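Local coordinates for protein glucose-resistance amylase regulator (Weissella paramesenteroides ATCC 33313, PDB 4RK6) that binds alpha-D-glucopyranose in its sugar-binding module and, as a LacI-family member, probably regulates transcription by binding DNA as a repressor, at residues Q57-L62 with I82-E87; T177-G182 with N186-T191. One frame throughout, in Å; residues are numbered along the deposited sequence.

Contact 1 of 2, residues Q57-L62 with I82-E87; sequences QVFQTL and IDKLLE
In the helix that presents Phe-59 and Leu-62 to Leu-85, the carbonyl oxygen Gln-57 O is gripped twice by Thr-61. The amide Thr-61 N gives a regular helical hydrogen bond of 3.0 Å to Gln-57 O, and the hydroxyl Thr-61 OG1 adds a weak one. Helices 52-64 and 79-87 are the helices of two successive beta-alpha-beta crossovers in the N-terminal half of a periplasmic-binding-protein fold. The axes of segments 57-62 and 82-87 approach no closer than 11.1 Å, at an angle of 16°, and the gap is bridged by side chains, chiefly that of Phe-59. Its CG stands anti to the backbone N (chi1 162°), and the ring reaches across to Lys-84 and Leu-85. Lys-84 crosses the Phe-59 side chain at about a right angle, its CB lying 3.7 Å from Phe-59 CZ and its CD over one face of the ring. Leu-85 meets the same ring at its edge: CG lies in the ring plane and CD2 is 3.7 Å from Phe-59 CE1. Leu-85 also packs on Val-70 and Met-72 of strand 69-72 and on Val-92 of strand 91-95, while Gln-57, Val-58 and Thr-61 pack on Glu-42 of the second subunit. One turn beyond Phe-59, Leu-62 CB makes a looser apolar contact with Leu-85 CD2, at 4.4 Å.

Contact 2 of 2, residues T177-G182 with N186-T191; sequences TSVTTG and NQLPFT
Val-179 points from helix 172-182 toward the loop that leads into strand 192-195, and its CG1 methyl is the meeting point for Leu-188 and Phe-190. The Leu-188 side chain crosses that of Val-179 at a slant, with CD2 4.0 Å from Val-179 CG1 and CD1 only slightly farther. Phe-190 offers its edge: CZ lies 4.1 Å from Val-179 CG1, which sits near the plane of the ring. The same ring also makes an edge-to-face contact with Tyr-183. Val-179 also packs on Leu-204 and Ala-207 of helix 198-210, so this valine of helix 172-182 touches both the loop and helix 198-210. The backbone around it forms a wider pi-type turn at 178-182, where Thr-177 O accepts from Thr-180 N, Thr-181 N and, at 3.0 Å, Gly-182 N. Helix 172-182 and the loop 186-191 belong to the crossover of the periplasmic-binding-protein fold between strands 163-166 and 192-195, the chain returning from helix to sheet. No hydrogen bond links the two segments, so the loop meets the helix through methyl groups and a ring edge, an attachment that rests on apolar burial.

Overall arrangement
The two contacts lie on opposite sides of the chain's centre, one in each lobe of the sugar-binding module, with centres about 44 Å apart and nearest atoms about 30 Å apart. They do not touch, and along the chain contact 1 closes before contact 2 opens. None of their residues belongs to the glucose pocket, but one segment of each leads into a strand that ends at the pocket. Helix 79-87 of contact 1 is followed by strand 91-95, after which Thr-96 meets the sugar. Segment 186-191 of contact 2 runs into strand 192-195 and on to Thr-196 and Ala-197. Contact 1 also borders the second subunit, whereas no other protein chain of the assembly touches contact 2.

Contact 1 of 2, residues Q57-L62 with I82-E87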
loop_
_atom_site.group_PDB
_atom_site.type_symbol
_atom_site.label_atom_id
_atom_site.label_comp_id
_atom_site.label_asym_id
_atom_site.label_seq_id
_atom_site.Cartn_x
_atom_site.Cartn_y
_atom_site.Cartn_z
ATOM N N GLN A 57 -8.031 24.637 -2.589
ATOM C CA GLN A 57 -7.989 24.567 -1.114
ATOM C C GLN A 57 -6.668 23.980 -0.626
ATOM O O GLN A 57 -6.062 24.510 0.308
ATOM C CB GLN A 57 -9.165 23.745 -0.546
ATOM C CG GLN A 57 -10.553 24.292 -0.863
ATOM C CD GLN A 57 -10.718 25.757 -0.487
ATOM O OE1 GLN A 57 -10.403 26.158 0.632
ATOM N NE2 GLN A 57 -11.213 26.563 -1.423
ATOM N N VAL A 58 -6.228 22.898 -1.266
ATOM C CA VAL A 58 -4.923 22.294 -0.989
ATOM C C VAL A 58 -3.814 23.324 -1.144
ATOM O O VAL A 58 -2.916 23.409 -0.313
ATOM C CB VAL A 58 -4.634 21.100 -1.928
ATOM C CG1 VAL A 58 -3.175 20.649 -1.830
ATOM C CG2 VAL A 58 -5.560 19.942 -1.615
ATOM N N PHE A 59 -3.872 24.106 -2.214
ATOM C CA PHE A 59 -2.889 25.142 -2.418
ATOM C C PHE A 59 -2.925 26.165 -1.282
ATOM O O PHE A 59 -1.880 26.561 -0.768
ATOM C CB PHE A 59 -3.089 25.847 -3.771
ATOM C CG PHE A 59 -2.410 27.165 -3.843
ATOM C CD1 PHE A 59 -1.044 27.235 -4.050
ATOM C CD2 PHE A 59 -3.124 28.350 -3.697
ATOM C CE1 PHE A 59 -0.402 28.457 -4.090
ATOM C CE2 PHE A 59 -2.481 29.575 -3.732
ATOM C CZ PHE A 59 -1.116 29.630 -3.933
ATOM N N GLN A 60 -4.113 26.605 -0.885
ATOM C CA GLN A 60 -4.222 27.538 0.246
ATOM C C GLN A 60 -3.590 26.980 1.542
ATOM O O GLN A 60 -3.004 27.740 2.308
ATOM C CB GLN A 60 -5.671 27.948 0.471
ATOM C CG GLN A 60 -6.180 28.884 -0.613
ATOM C CD GLN A 60 -7.652 29.229 -0.457
ATOM O OE1 GLN A 60 -8.032 30.400 -0.482
ATOM N NE2 GLN A 60 -8.490 28.211 -0.302
ATOM N N THR A 61 -3.708 25.663 1.744
ATOM C CA THR A 61 -3.101 24.929 2.876
ATOM C C THR A 61 -1.564 24.912 2.781
ATOM O O THR A 61 -0.862 24.993 3.783
ATOM C CB THR A 61 -3.631 23.472 2.907
ATOM O OG1 THR A 61 -5.027 23.483 3.230
ATOM C CG2 THR A 61 -2.885 22.601 3.921
ATOM N N LEU A 62 -1.045 24.820 1.566
ATOM C CA LEU A 62 0.408 24.874 1.351
ATOM C C LEU A 62 1.034 26.235 1.658
ATOM O O LEU A 62 1.964 26.284 2.462
ATOM C CB LEU A 62 0.773 24.349 -0.041
ATOM C CG LEU A 62 0.487 22.843 -0.211
ATOM C CD1 LEU A 62 0.487 22.389 -1.673
ATOM C CD2 LEU A 62 1.437 21.976 0.594
ATOM N N ILE A 82 1.610 25.210 -9.871
ATOM C CA ILE A 82 3.063 25.315 -9.989
ATOM C C ILE A 82 3.425 26.790 -10.070
ATOM O O ILE A 82 4.236 27.281 -9.286
ATOM C CB ILE A 82 3.594 24.554 -11.222
ATOM C CG1 ILE A 82 3.392 23.047 -11.049
ATOM C CG2 ILE A 82 5.074 24.867 -11.451
ATOM C CD1 ILE A 82 3.518 22.260 -12.337
ATOM N N ASP A 83 2.790 27.515 -10.990
ATOM C CA ASP A 83 3.015 28.954 -11.095
ATOM C C ASP A 83 2.749 29.720 -9.800
ATOM O O ASP A 83 3.587 30.496 -9.384
ATOM C CB ASP A 83 2.198 29.580 -12.233
ATOM C CG ASP A 83 2.763 29.259 -13.605
ATOM O OD1 ASP A 83 3.965 29.548 -13.842
ATOM O OD2 ASP A 83 1.993 28.726 -14.451
ATOM N N LYS A 84 1.596 29.511 -9.162
ATOM C CA LYS A 84 1.294 30.247 -7.933
ATOM C C LYS A 84 2.320 29.964 -6.821
ATOM O O LYS A 84 2.727 30.874 -6.091
ATOM C CB LYS A 84 -0.142 29.965 -7.457
ATOM C CG LYS A 84 -1.201 30.731 -8.261
ATOM C CD LYS A 84 -2.595 30.459 -7.705
ATOM C CE LYS A 84 -3.577 31.590 -7.962
ATOM N NZ LYS A 84 -3.149 32.863 -7.325
ATOM N N LEU A 85 2.781 28.731 -6.726
ATOM C CA LEU A 85 3.781 28.398 -5.693
ATOM C C LEU A 85 5.109 29.057 -6.001
ATOM O O LEU A 85 5.689 29.726 -5.152
ATOM C CB LEU A 85 3.948 26.880 -5.537
ATOM C CG LEU A 85 2.721 26.178 -4.955
ATOM C CD1 LEU A 85 2.822 24.699 -5.239
ATOM C CD2 LEU A 85 2.574 26.428 -3.462
ATOM N N LEU A 86 5.571 28.941 -7.243
ATOM C CA LEU A 86 6.823 29.591 -7.620
ATOM C C LEU A 86 6.759 31.095 -7.387
ATOM O O LEU A 86 7.731 31.703 -6.964
ATOM C CB LEU A 86 7.159 29.310 -9.079
ATOM C CG LEU A 86 7.508 27.877 -9.487
ATOM C CD1 LEU A 86 7.573 27.776 -11.006
ATOM C CD2 LEU A 86 8.834 27.429 -8.884
ATOM N N GLU A 87 5.593 31.680 -7.655
ATOM C CA GLU A 87 5.396 33.118 -7.514
ATOM C C GLU A 87 5.344 33.555 -6.049
ATOM O O GLU A 87 5.496 34.737 -5.765
ATOM C CB GLU A 87 4.152 33.553 -8.289
ATOM C CG GLU A 87 4.318 33.357 -9.796
ATOM C CD GLU A 87 3.038 33.507 -10.587
ATOM O OE1 GLU A 87 2.039 34.011 -10.022
ATOM O OE2 GLU A 87 3.036 33.113 -11.771
#

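Contact 2 of 2, residues T177-G182 with N186-T191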
loop_
_atom_site.group_PDB
_atom_site.type_symbol
_atom_site.label_atom_id
_atom_site.label_comp_id
_atom_site.label_asym_id
_atom_site.label_seq_id
_atom_site.Cartn_x
_atom_site.Cartn_y
_atom_site.Cartn_z
ATOM N N THR A 177 -7.851 -8.056 -16.888
ATOM C CA THR A 177 -8.752 -7.938 -18.047
ATOM C C THR A 177 -8.026 -7.950 -19.375
ATOM O O THR A 177 -8.617 -8.330 -20.398
ATOM C CB THR A 177 -9.682 -6.693 -17.961
ATOM O OG1 THR A 177 -8.936 -5.465 -17.973
ATOM C CG2 THR A 177 -10.553 -6.745 -16.730
ATOM N N SER A 178 -6.758 -7.539 -19.393
ATOM C CA SER A 178 -6.032 -7.440 -20.654
ATOM C C SER A 178 -6.073 -8.758 -21.423
ATOM O O SER A 178 -6.310 -8.779 -22.629
ATOM C CB SER A 178 -4.576 -7.012 -20.424
ATOM O OG SER A 178 -3.844 -7.999 -19.713
ATOM N N VAL A 179 -5.808 -9.857 -20.734
ATOM C CA VAL A 179 -5.666 -11.159 -21.408
ATOM C C VAL A 179 -6.925 -12.007 -21.359
ATOM O O VAL A 179 -6.923 -13.125 -21.848
ATOM C CB VAL A 179 -4.489 -11.973 -20.830
ATOM C CG1 VAL A 179 -3.185 -11.312 -21.213
ATOM C CG2 VAL A 179 -4.608 -12.113 -19.313
ATOM N N THR A 180 -7.994 -11.475 -20.784
ATOM C CA THR A 180 -9.281 -12.172 -20.744
ATOM C C THR A 180 -10.294 -11.480 -21.662
ATOM O O THR A 180 -10.872 -12.118 -22.527
ATOM C CB THR A 180 -9.816 -12.269 -19.302
ATOM O OG1 THR A 180 -9.809 -10.975 -18.699
ATOM C CG2 THR A 180 -8.944 -13.190 -18.481
ATOM N N THR A 181 -10.507 -10.182 -21.503
ATOM C CA THR A 181 -11.460 -9.506 -22.369
ATOM C C THR A 181 -10.777 -8.645 -23.444
ATOM O O THR A 181 -11.382 -8.334 -24.455
ATOM C CB THR A 181 -12.465 -8.697 -21.534
ATOM O OG1 THR A 181 -11.758 -7.749 -20.741
ATOM C CG2 THR A 181 -13.261 -9.620 -20.615
ATOM N N GLY A 182 -9.512 -8.290 -23.249
ATOM C CA GLY A 182 -8.768 -7.507 -24.229
ATOM C C GLY A 182 -8.222 -8.311 -25.391
ATOM O O GLY A 182 -8.147 -7.821 -26.538
ATOM N N ASN A 186 -6.780 -17.909 -24.998
ATOM C CA ASN A 186 -6.414 -19.180 -25.562
ATOM C C ASN A 186 -5.471 -19.080 -26.743
ATOM O O ASN A 186 -4.870 -20.078 -27.128
ATOM C CB ASN A 186 -7.646 -19.914 -26.090
ATOM C CG ASN A 186 -8.758 -19.988 -25.083
ATOM O OD1 ASN A 186 -8.599 -20.593 -24.022
ATOM N ND2 ASN A 186 -9.904 -19.389 -25.421
ATOM N N GLN A 187 -5.362 -17.898 -27.323
ATOM C CA GLN A 187 -4.510 -17.657 -28.485
ATOM C C GLN A 187 -3.893 -16.275 -28.378
ATOM O O GLN A 187 -4.071 -15.440 -29.241
ATOM C CB GLN A 187 -5.340 -17.742 -29.773
ATOM C CG GLN A 187 -5.858 -19.137 -30.071
ATOM C CD GLN A 187 -6.643 -19.191 -31.366
ATOM O OE1 GLN A 187 -7.616 -19.931 -31.488
ATOM N NE2 GLN A 187 -6.235 -18.382 -32.333
ATOM N N LEU A 188 -3.161 -16.026 -27.303
ATOM C CA LEU A 188 -2.553 -14.725 -27.145
ATOM C C LEU A 188 -1.596 -14.467 -28.287
ATOM O O LEU A 188 -0.805 -15.335 -28.624
ATOM C CB LEU A 188 -1.811 -14.628 -25.808
ATOM C CG LEU A 188 -2.741 -14.585 -24.594
ATOM C CD1 LEU A 188 -1.868 -14.579 -23.342
ATOM C CD2 LEU A 188 -3.669 -13.400 -24.591
ATOM N N PRO A 189 -1.666 -13.257 -28.875
ATOM C CA PRO A 189 -0.825 -12.925 -30.025
ATOM C C PRO A 189 0.567 -12.460 -29.639
ATOM O O PRO A 189 1.399 -12.236 -30.516
ATOM C CB PRO A 189 -1.597 -11.799 -30.721
ATOM C CG PRO A 189 -2.432 -11.174 -29.654
ATOM C CD PRO A 189 -2.706 -12.244 -28.639
ATOM N N PHE A 190 0.817 -12.350 -28.336
ATOM C CA PHE A 190 2.120 -12.016 -27.801
ATOM C C PHE A 190 2.585 -13.060 -26.793
ATOM O O PHE A 190 1.776 -13.716 -26.128
ATOM C CB PHE A 190 2.098 -10.632 -27.144
ATOM C CG PHE A 190 0.903 -10.390 -26.255
ATOM C CD1 PHE A 190 0.937 -10.735 -24.909
ATOM C CD2 PHE A 190 -0.255 -9.802 -26.758
ATOM C CE1 PHE A 190 -0.159 -10.510 -24.103
ATOM C CE2 PHE A 190 -1.349 -9.560 -25.949
ATOM C CZ PHE A 190 -1.310 -9.923 -24.615
ATOM N N THR A 191 3.893 -13.194 -26.676
ATOM C CA THR A 191 4.509 -14.186 -25.784
ATOM C C THR A 191 4.999 -13.591 -24.466
ATOM O O THR A 191 5.326 -14.338 -23.534
ATOM C CB THR A 191 5.682 -14.915 -26.467
ATOM O OG1 THR A 191 6.720 -13.969 -26.823
ATOM C CG2 THR A 191 5.184 -15.656 -27.708
#